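Local coordinates for protein cytolethal distending toxin subunit A (Haemophilus ducreyi, PDB 1SR4) that probably forms, with CdtC, a lectin-like heterodimer required for delivery of the genotoxic subunit CdtB to host cells, at residues S55-L63 with N95-P103; N67-A75 with W83-F93. All coordinates share one frame; numbering follows the deposited sequence.

Contact 1 (S55-L63 with N95-P103)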
loop_
_atom_site.group_PDB
_atom_site.type_symbol
_atom_site.label_atom_id
_atom_site.label_comp_id
_atom_site.label_asym_id
_atom_site.label_seq_id
_atom_site.Cartn_x
_atom_site.Cartn_y
_atom_site.Cartn_z
ATOM N N SER A 55 -14.048 -11.074 -5.756
ATOM C CA SER A 55 -13.320 -9.814 -5.688
ATOM C C SER A 55 -13.859 -9.026 -4.480
ATOM O O SER A 55 -13.177 -8.186 -3.916
ATOM C CB SER A 55 -13.543 -9.000 -6.971
ATOM O OG SER A 55 -14.930 -8.783 -7.189
ATOM N N GLU A 56 -15.089 -9.321 -4.087
ATOM C CA GLU A 56 -15.735 -8.626 -2.981
ATOM C C GLU A 56 -14.908 -8.540 -1.681
ATOM O O GLU A 56 -14.848 -7.478 -1.057
ATOM C CB GLU A 56 -17.089 -9.274 -2.699
ATOM C CG GLU A 56 -18.048 -8.406 -1.900
ATOM C CD GLU A 56 -18.325 -7.073 -2.580
ATOM O OE1 GLU A 56 -18.497 -7.070 -3.820
ATOM O OE2 GLU A 56 -18.379 -6.031 -1.882
ATOM N N PRO A 57 -14.277 -9.649 -1.255
ATOM C CA PRO A 57 -13.472 -9.629 -0.023
ATOM C C PRO A 57 -12.371 -8.566 -0.020
ATOM O O PRO A 57 -11.954 -8.102 1.047
ATOM C CB PRO A 57 -12.908 -11.053 0.049
ATOM C CG PRO A 57 -14.017 -11.887 -0.593
ATOM C CD PRO A 57 -14.357 -11.019 -1.804
ATOM N N SER A 58 -11.915 -8.172 -1.210
ATOM C CA SER A 58 -10.874 -7.167 -1.352
ATOM C C SER A 58 -11.326 -5.816 -0.829
ATOM O O SER A 58 -10.501 -4.957 -0.496
ATOM C CB SER A 58 -10.494 -6.985 -2.832
ATOM O OG SER A 58 -9.976 -8.185 -3.378
ATOM N N ASN A 59 -12.635 -5.608 -0.781
ATOM C CA ASN A 59 -13.152 -4.319 -0.342
ATOM C C ASN A 59 -13.222 -4.107 1.164
ATOM O O ASN A 59 -13.502 -2.995 1.622
ATOM C CB ASN A 59 -14.531 -4.081 -0.955
ATOM C CG ASN A 59 -14.495 -4.108 -2.471
ATOM O OD1 ASN A 59 -13.652 -3.458 -3.087
ATOM N ND2 ASN A 59 -15.401 -4.864 -3.081
ATOM N N PHE A 60 -12.951 -5.156 1.934
ATOM C CA PHE A 60 -13.050 -5.048 3.377
ATOM C C PHE A 60 -11.739 -5.226 4.108
ATOM O O PHE A 60 -10.770 -5.725 3.563
ATOM C CB PHE A 60 -14.088 -6.055 3.871
ATOM C CG PHE A 60 -15.424 -5.844 3.253
ATOM C CD1 PHE A 60 -16.296 -4.891 3.771
ATOM C CD2 PHE A 60 -15.772 -6.513 2.091
ATOM C CE1 PHE A 60 -17.493 -4.610 3.128
ATOM C CE2 PHE A 60 -16.982 -6.234 1.438
ATOM C CZ PHE A 60 -17.835 -5.285 1.958
ATOM N N MET A 61 -11.732 -4.814 5.362
ATOM C CA MET A 61 -10.543 -4.908 6.186
ATOM C C MET A 61 -10.950 -4.859 7.648
ATOM O O MET A 61 -12.145 -4.774 7.966
ATOM C CB MET A 61 -9.620 -3.730 5.855
ATOM C CG MET A 61 -10.322 -2.359 5.796
ATOM S SD MET A 61 -10.706 -1.611 7.401
ATOM C CE MET A 61 -9.092 -0.913 7.788
ATOM N N THR A 62 -9.965 -4.944 8.537
ATOM C CA THR A 62 -10.243 -4.791 9.956
ATOM C C THR A 62 -9.282 -3.742 10.515
ATOM O O THR A 62 -8.227 -3.464 9.931
ATOM C CB THR A 62 -10.019 -6.080 10.778
ATOM O OG1 THR A 62 -8.696 -6.571 10.533
ATOM C CG2 THR A 62 -11.060 -7.150 10.433
ATOM N N LEU A 63 -9.679 -3.142 11.628
ATOM C CA LEU A 63 -8.854 -2.169 12.331
ATOM C C LEU A 63 -8.408 -3.019 13.514
ATOM O O LEU A 63 -9.234 -3.419 14.351
ATOM C CB LEU A 63 -9.706 -0.981 12.790
ATOM C CG LEU A 63 -10.223 -0.161 11.600
ATOM C CD1 LEU A 63 -11.231 0.898 12.046
ATOM C CD2 LEU A 63 -9.022 0.474 10.906
ATOM N N ASN A 95 -19.155 -11.448 10.006
ATOM C CA ASN A 95 -18.752 -10.244 9.285
ATOM C C ASN A 95 -19.071 -8.865 9.899
ATOM O O ASN A 95 -18.806 -7.831 9.257
ATOM C CB ASN A 95 -19.281 -10.326 7.841
ATOM C CG ASN A 95 -18.774 -11.563 7.095
ATOM O OD1 ASN A 95 -17.839 -12.240 7.539
ATOM N ND2 ASN A 95 -19.384 -11.854 5.941
ATOM N N ILE A 96 -19.625 -8.823 11.115
ATOM C CA ILE A 96 -19.888 -7.529 11.743
ATOM C C ILE A 96 -18.535 -6.958 12.212
ATOM O O ILE A 96 -18.446 -5.812 12.680
ATOM C CB ILE A 96 -20.815 -7.642 12.976
ATOM C CG1 ILE A 96 -20.123 -8.436 14.091
ATOM C CG2 ILE A 96 -22.140 -8.284 12.573
ATOM C CD1 ILE A 96 -20.903 -8.457 15.418
ATOM N N ARG A 97 -17.488 -7.774 12.071
ATOM C CA ARG A 97 -16.123 -7.386 12.465
ATOM C C ARG A 97 -15.318 -6.737 11.333
ATOM O O ARG A 97 -14.235 -6.195 11.570
ATOM C CB ARG A 97 -15.373 -8.618 12.966
ATOM C CG ARG A 97 -15.958 -9.208 14.248
ATOM C CD ARG A 97 -15.281 -10.533 14.582
ATOM N NE ARG A 97 -15.499 -11.507 13.515
ATOM C CZ ARG A 97 -14.830 -12.650 13.414
ATOM N NH1 ARG A 97 -13.907 -12.973 14.322
ATOM N NH2 ARG A 97 -15.056 -13.457 12.386
ATOM N N ASN A 98 -15.853 -6.788 10.115
ATOM C CA ASN A 98 -15.193 -6.237 8.934
ATOM C C ASN A 98 -15.808 -4.933 8.474
ATOM O O ASN A 98 -17.014 -4.749 8.550
ATOM C CB ASN A 98 -15.237 -7.243 7.763
ATOM C CG ASN A 98 -14.551 -8.545 8.096
ATOM O OD1 ASN A 98 -13.455 -8.548 8.655
ATOM N ND2 ASN A 98 -15.189 -9.663 7.756
ATOM N N TRP A 99 -14.960 -4.048 7.956
ATOM C CA TRP A 99 -15.399 -2.749 7.497
ATOM C C TRP A 99 -14.829 -2.422 6.131
ATOM O O TRP A 99 -13.764 -2.919 5.750
ATOM C CB TRP A 99 -14.929 -1.659 8.466
ATOM C CG TRP A 99 -15.291 -1.909 9.903
ATOM C CD1 TRP A 99 -14.588 -2.647 10.812
ATOM C CD2 TRP A 99 -16.447 -1.415 10.585
ATOM N NE1 TRP A 99 -15.239 -2.641 12.030
ATOM C CE2 TRP A 99 -16.380 -1.888 11.917
ATOM C CE3 TRP A 99 -17.534 -0.613 10.199
ATOM C CZ2 TRP A 99 -17.358 -1.585 12.873
ATOM C CZ3 TRP A 99 -18.512 -0.309 11.153
ATOM C CH2 TRP A 99 -18.411 -0.796 12.475
ATOM N N LYS A 100 -15.553 -1.571 5.415
ATOM C CA LYS A 100 -15.129 -1.077 4.123
ATOM C C LYS A 100 -14.723 0.378 4.401
ATOM O O LYS A 100 -15.520 1.188 4.884
ATOM C CB LYS A 100 -16.276 -1.120 3.110
ATOM C CG LYS A 100 -15.961 -0.390 1.796
ATOM C CD LYS A 100 -17.165 -0.368 0.837
ATOM C CE LYS A 100 -17.475 -1.756 0.305
ATOM N NZ LYS A 100 -18.662 -1.797 -0.627
ATOM N N MET A 101 -13.474 0.693 4.114
ATOM C CA MET A 101 -12.940 2.029 4.320
ATOM C C MET A 101 -13.091 2.851 3.025
ATOM O O MET A 101 -12.547 2.476 1.989
ATOM C CB MET A 101 -11.468 1.895 4.682
ATOM C CG MET A 101 -10.925 2.993 5.507
ATOM S SD MET A 101 -9.183 2.703 5.933
ATOM C CE MET A 101 -8.706 4.290 5.693
ATOM N N GLU A 102 -13.822 3.962 3.094
ATOM C CA GLU A 102 -14.041 4.836 1.939
ATOM C C GLU A 102 -13.696 6.276 2.258
ATOM O O GLU A 102 -13.715 6.691 3.423
ATOM C CB GLU A 102 -15.510 4.854 1.512
ATOM C CG GLU A 102 -16.188 3.523 1.475
ATOM C CD GLU A 102 -17.631 3.620 1.001
ATOM O OE1 GLU A 102 -18.327 4.597 1.348
ATOM O OE2 GLU A 102 -18.076 2.700 0.287
ATOM N N PRO A 103 -13.376 7.067 1.218
ATOM C CA PRO A 103 -13.058 8.465 1.470
ATOM C C PRO A 103 -14.347 9.101 1.957
ATOM O O PRO A 103 -15.434 8.660 1.596
ATOM C CB PRO A 103 -12.638 8.975 0.089
ATOM C CG PRO A 103 -11.939 7.786 -0.482
ATOM C CD PRO A 103 -12.912 6.667 -0.126
HETATM O O HOH W 1 -11.874 -0.870 2.791
HETATM O O HOH W 2 -12.174 -4.523 12.529
#
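The carbonyl oxygen of W99 takes the shortest polar bond between residues 55-63 and 95-103: M61 N donates to W99 O over 2.8 Å, lying in the carbonyl plane, though the N-H...O angle of 145° is bent. F60 CA comes up to the same W99 O as a CA-H...O contact at 3.3 Å. The return bond, W99 N to M61 O, is straighter at 173°. Together they make a hydrogen-bonded antiparallel pair, and a single bridge, with no ladder on either side. Where a ladder would have continued, water takes over: one molecule links N59 O to M101 N, another L63 N to R97 O.

Beside the bridge the F60 ring meets the aliphatic part of K100 obliquely, CE1 3.7 Å from K100 CB and CZ 3.9 Å from K100 CE. M61 CG sits between the backbone N and the carbonyl carbon (chi1 47°) and the chain bends again at chi2 and chi3, which lays M61 CG 3.5 Å from W99 O and brings M61 CE to 4.1 Å from M101 SD. T62 CG2 abuts N98 OD1, an oxygen that accepts from V199 N.

N59 OD1 accepts from E34 N of the CdtB chain, and M101 O from Q35 NE2 of the same chain. Strand 110-114 pairs with strand 99-103, whereas T62 bonds to A196 of strand 189-196, so the bridge ties two sheets of the beta-trefoil together.

Contact 2 (N67-A75 with W83-F93)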
loop_
_atom_site.group_PDB
_atom_site.type_symbol
_atom_site.label_atom_id
_atom_site.label_comp_id
_atom_site.label_asym_id
_atom_site.label_seq_id
_atom_site.Cartn_x
_atom_site.Cartn_y
_atom_site.Cartn_z
ATOM N N ASN A 67 -2.892 -5.480 20.373
ATOM C CA ASN A 67 -3.148 -6.704 21.125
ATOM C C ASN A 67 -3.952 -7.687 20.263
ATOM O O ASN A 67 -4.391 -8.739 20.745
ATOM C CB ASN A 67 -3.918 -6.366 22.411
ATOM C CG ASN A 67 -5.284 -5.764 22.130
ATOM O OD1 ASN A 67 -5.610 -5.435 20.982
ATOM N ND2 ASN A 67 -6.086 -5.593 23.182
ATOM N N GLY A 68 -4.121 -7.336 18.986
ATOM C CA GLY A 68 -4.838 -8.189 18.043
ATOM C C GLY A 68 -6.351 -8.018 18.040
ATOM O O GLY A 68 -7.049 -8.627 17.215
ATOM N N ALA A 69 -6.866 -7.197 18.955
ATOM C CA ALA A 69 -8.303 -6.983 19.055
ATOM C C ALA A 69 -8.769 -6.158 17.866
ATOM O O ALA A 69 -8.114 -5.188 17.478
ATOM C CB ALA A 69 -8.646 -6.282 20.384
ATOM N N LEU A 70 -9.912 -6.543 17.303
ATOM C CA LEU A 70 -10.469 -5.890 16.115
ATOM C C LEU A 70 -11.670 -4.989 16.463
ATOM O O LEU A 70 -12.562 -5.404 17.203
ATOM C CB LEU A 70 -10.913 -6.980 15.129
ATOM C CG LEU A 70 -9.929 -8.138 14.908
ATOM C CD1 LEU A 70 -10.646 -9.312 14.196
ATOM C CD2 LEU A 70 -8.745 -7.649 14.108
ATOM N N LEU A 71 -11.680 -3.755 15.953
ATOM C CA LEU A 71 -12.804 -2.862 16.214
ATOM C C LEU A 71 -14.042 -3.571 15.658
ATOM O O LEU A 71 -14.069 -3.964 14.491
ATOM C CB LEU A 71 -12.631 -1.534 15.488
ATOM C CG LEU A 71 -13.786 -0.565 15.811
ATOM C CD1 LEU A 71 -13.711 -0.105 17.302
ATOM C CD2 LEU A 71 -13.712 0.642 14.882
ATOM N N THR A 72 -15.073 -3.716 16.480
ATOM C CA THR A 72 -16.256 -4.424 16.015
ATOM C C THR A 72 -17.574 -4.010 16.662
ATOM O O THR A 72 -17.615 -3.459 17.768
ATOM C CB THR A 72 -16.080 -5.933 16.272
ATOM O OG1 THR A 72 -17.209 -6.649 15.784
ATOM C CG2 THR A 72 -15.929 -6.198 17.766
ATOM N N VAL A 73 -18.644 -4.259 15.920
ATOM C CA VAL A 73 -19.991 -4.046 16.412
ATOM C C VAL A 73 -20.147 -5.191 17.415
ATOM O O VAL A 73 -19.512 -6.241 17.260
ATOM C CB VAL A 73 -21.024 -4.269 15.276
ATOM C CG1 VAL A 73 -22.428 -4.556 15.870
ATOM C CG2 VAL A 73 -21.041 -3.060 14.345
ATOM N N TRP A 74 -20.921 -4.990 18.476
ATOM C CA TRP A 74 -21.167 -6.092 19.404
ATOM C C TRP A 74 -22.702 -6.228 19.402
ATOM O O TRP A 74 -23.232 -7.145 18.784
ATOM C CB TRP A 74 -20.632 -5.809 20.812
ATOM C CG TRP A 74 -20.897 -6.953 21.729
ATOM C CD1 TRP A 74 -20.430 -8.236 21.604
ATOM C CD2 TRP A 74 -21.759 -6.951 22.869
ATOM N NE1 TRP A 74 -20.955 -9.033 22.596
ATOM C CE2 TRP A 74 -21.774 -8.271 23.387
ATOM C CE3 TRP A 74 -22.526 -5.965 23.503
ATOM C CZ2 TRP A 74 -22.528 -8.626 24.512
ATOM C CZ3 TRP A 74 -23.281 -6.322 24.627
ATOM C CH2 TRP A 74 -23.274 -7.639 25.115
ATOM N N ALA A 75 -23.407 -5.299 20.053
ATOM C CA ALA A 75 -24.878 -5.326 20.046
ATOM C C ALA A 75 -25.250 -4.834 18.653
ATOM O O ALA A 75 -24.809 -3.760 18.221
ATOM C CB ALA A 75 -25.451 -4.386 21.124
ATOM N N TRP A 83 -16.728 -2.111 20.281
ATOM C CA TRP A 83 -15.722 -2.646 21.184
ATOM C C TRP A 83 -14.613 -3.223 20.303
ATOM O O TRP A 83 -14.657 -3.089 19.085
ATOM C CB TRP A 83 -16.329 -3.791 22.013
ATOM C CG TRP A 83 -17.450 -3.331 22.895
ATOM C CD1 TRP A 83 -18.757 -3.151 22.548
ATOM C CD2 TRP A 83 -17.330 -2.894 24.254
ATOM N NE1 TRP A 83 -19.459 -2.619 23.613
ATOM C CE2 TRP A 83 -18.604 -2.452 24.668
ATOM C CE3 TRP A 83 -16.260 -2.832 25.161
ATOM C CZ2 TRP A 83 -18.843 -1.946 25.960
ATOM C CZ3 TRP A 83 -16.496 -2.330 26.446
ATOM C CH2 TRP A 83 -17.777 -1.892 26.828
ATOM N N ALA A 84 -13.620 -3.850 20.917
ATOM C CA ALA A 84 -12.562 -4.491 20.150
ATOM C C ALA A 84 -12.306 -5.888 20.737
ATOM O O ALA A 84 -11.906 -6.028 21.901
ATOM C CB ALA A 84 -11.307 -3.665 20.180
ATOM N N TYR A 85 -12.568 -6.907 19.918
ATOM C CA TYR A 85 -12.378 -8.310 20.280
ATOM C C TYR A 85 -11.440 -8.955 19.281
ATOM O O TYR A 85 -11.529 -8.680 18.083
ATOM C CB TYR A 85 -13.686 -9.110 20.157
ATOM C CG TYR A 85 -14.718 -8.959 21.247
ATOM C CD1 TYR A 85 -14.973 -10.012 22.135
ATOM C CD2 TYR A 85 -15.510 -7.812 21.334
ATOM C CE1 TYR A 85 -16.005 -9.927 23.072
ATOM C CE2 TYR A 85 -16.531 -7.716 22.262
ATOM C CZ TYR A 85 -16.776 -8.777 23.124
ATOM O OH TYR A 85 -17.811 -8.680 24.015
ATOM N N PRO A 86 -10.513 -9.797 19.751
ATOM C CA PRO A 86 -9.637 -10.441 18.776
ATOM C C PRO A 86 -10.480 -11.531 18.092
ATOM O O PRO A 86 -11.491 -12.000 18.634
ATOM C CB PRO A 86 -8.526 -11.037 19.641
ATOM C CG PRO A 86 -9.226 -11.333 20.943
ATOM C CD PRO A 86 -10.081 -10.091 21.135
ATOM N N ASN A 87 -10.070 -11.935 16.899
ATOM C CA ASN A 87 -10.786 -12.985 16.186
ATOM C C ASN A 87 -10.964 -14.245 17.061
ATOM O O ASN A 87 -12.037 -14.864 17.093
ATOM C CB ASN A 87 -10.012 -13.406 14.933
ATOM C CG ASN A 87 -10.561 -14.704 14.336
ATOM O OD1 ASN A 87 -11.670 -14.714 13.803
ATOM N ND2 ASN A 87 -9.802 -15.807 14.448
ATOM N N ILE A 88 -9.911 -14.613 17.785
ATOM C CA ILE A 88 -9.961 -15.842 18.569
ATOM C C ILE A 88 -11.047 -15.855 19.631
ATOM O O ILE A 88 -11.482 -16.929 20.029
ATOM C CB ILE A 88 -8.574 -16.174 19.191
ATOM C CG1 ILE A 88 -8.532 -17.630 19.661
ATOM C CG2 ILE A 88 -8.262 -15.222 20.343
ATOM C CD1 ILE A 88 -8.575 -18.622 18.567
ATOM N N TYR A 89 -11.518 -14.684 20.064
ATOM C CA TYR A 89 -12.582 -14.644 21.071
ATOM C C TYR A 89 -13.912 -14.192 20.472
ATOM O O TYR A 89 -14.864 -13.931 21.215
ATOM C CB TYR A 89 -12.232 -13.667 22.205
ATOM C CG TYR A 89 -10.989 -13.992 23.007
ATOM C CD1 TYR A 89 -10.552 -15.304 23.164
ATOM C CD2 TYR A 89 -10.261 -12.972 23.632
ATOM C CE1 TYR A 89 -9.420 -15.594 23.921
ATOM C CE2 TYR A 89 -9.142 -13.249 24.377
ATOM C CZ TYR A 89 -8.720 -14.556 24.524
ATOM O OH TYR A 89 -7.593 -14.818 25.267
ATOM N N SER A 90 -13.985 -14.095 19.144
ATOM C CA SER A 90 -15.196 -13.611 18.489
ATOM C C SER A 90 -15.570 -14.330 17.189
ATOM O O SER A 90 -16.205 -13.736 16.313
ATOM C CB SER A 90 -15.025 -12.110 18.201
ATOM O OG SER A 90 -13.871 -11.895 17.380
ATOM N N GLN A 91 -15.191 -15.592 17.045
ATOM C CA GLN A 91 -15.507 -16.306 15.808
ATOM C C GLN A 91 -16.994 -16.287 15.455
ATOM O O GLN A 91 -17.356 -16.252 14.284
ATOM C CB GLN A 91 -15.026 -17.757 15.884
ATOM C CG GLN A 91 -13.529 -17.878 16.045
ATOM C CD GLN A 91 -13.141 -18.121 17.470
ATOM O OE1 GLN A 91 -13.748 -17.559 18.411
ATOM N NE2 GLN A 91 -12.127 -18.949 17.662
ATOM N N ASP A 92 -17.847 -16.281 16.469
ATOM C CA ASP A 92 -19.283 -16.290 16.238
ATOM C C ASP A 92 -19.830 -14.934 15.817
ATOM O O ASP A 92 -20.995 -14.842 15.474
ATOM C CB ASP A 92 -20.004 -16.785 17.496
ATOM C CG ASP A 92 -19.673 -15.945 18.735
ATOM O OD1 ASP A 92 -18.521 -15.483 18.861
ATOM O OD2 ASP A 92 -20.557 -15.769 19.596
ATOM N N PHE A 93 -19.006 -13.882 15.846
ATOM C CA PHE A 93 -19.477 -12.546 15.436
ATOM C C PHE A 93 -19.674 -12.466 13.922
ATOM O O PHE A 93 -20.520 -11.727 13.435
ATOM C CB PHE A 93 -18.482 -11.450 15.828
ATOM C CG PHE A 93 -18.482 -11.093 17.293
ATOM C CD1 PHE A 93 -18.705 -12.064 18.271
ATOM C CD2 PHE A 93 -18.129 -9.806 17.696
ATOM C CE1 PHE A 93 -18.565 -11.760 19.621
ATOM C CE2 PHE A 93 -17.983 -9.492 19.043
ATOM C CZ PHE A 93 -18.199 -10.473 20.010
HETATM O O HOH W 3 -7.646 -10.946 15.853
#
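Strands 69-73 and 83-86 run antiparallel as a two-stranded hairpin, their axes 3.6 Å apart at closest, with L70-Y85 and T72-W83 as hydrogen-bonded pairs and L71-A84 as the non-hydrogen-bonded pair between them. T72 N to W83 O is short, 2.7 Å, and nearly straight at 163°. L70 N reaches Y85 O from above the carbonyl plane, well off the lone-pair directions. At the open end, water bridges G68 O and N87 N, and N67 OD1 accepts from A69 N, closing an Asx turn.

T72, W83 and Y85 project from one face of the hairpin, and W74 and F93 join the two rings in an aromatic cluster. W74 carries its indole toward Y85 and F93 because its CG stands opposite the backbone N (chi1 -180°); Y85 OH then sits over one indole face, 3.6 Å from W74 CD1. The W74 and Y85 planes are near parallel, 13° apart, but slid so far that they barely overlap. F93 CZ meets W74 CD1 at the indole edge, 3.5 Å away, and lies over the centre of the Y85 ring; S90 CB covers a face of F93. T72 OG1 lies in the plane of the F93 ring at its edge, 3.8 Å from F93 CD2, and donates to V73 O. A84, which shares the other face with L71, has its CB 3.7 Å from A69 CB.

W74, W83 and Y85 belong to the region 74-85 inferred to mediate binding to target cells. Y173 meets W83 edge-to-face, strand 62-65 flanks L70 and L71, and strand 127-131 lies against L71 and V73.

How the contacts relate
The centres of the two contacts lie 14 Å apart, yet both belong to one continuous piece of chain: strand 62-65 leads into 69-73, and 82-86 into 99-103, so the hairpin of contact 2 falls between the two segments of contact 1. They touch directly. L63 O and L71 N, 2.9 Å apart, probably form a hydrogen bond. R97 of contact 1 reaches two residues of contact 2: its NH1 probably donates to N87 OD1, also at 2.9 Å, and its CG packs 3.2 Å from T72 OG1. Contact 1 meets CdtB through N59 and M101 and CdtC through S58; contact 2 meets CdtC through N87. The region 74-85, inferred to mediate binding to target cells, supplies W74, W83 and Y85 of contact 2.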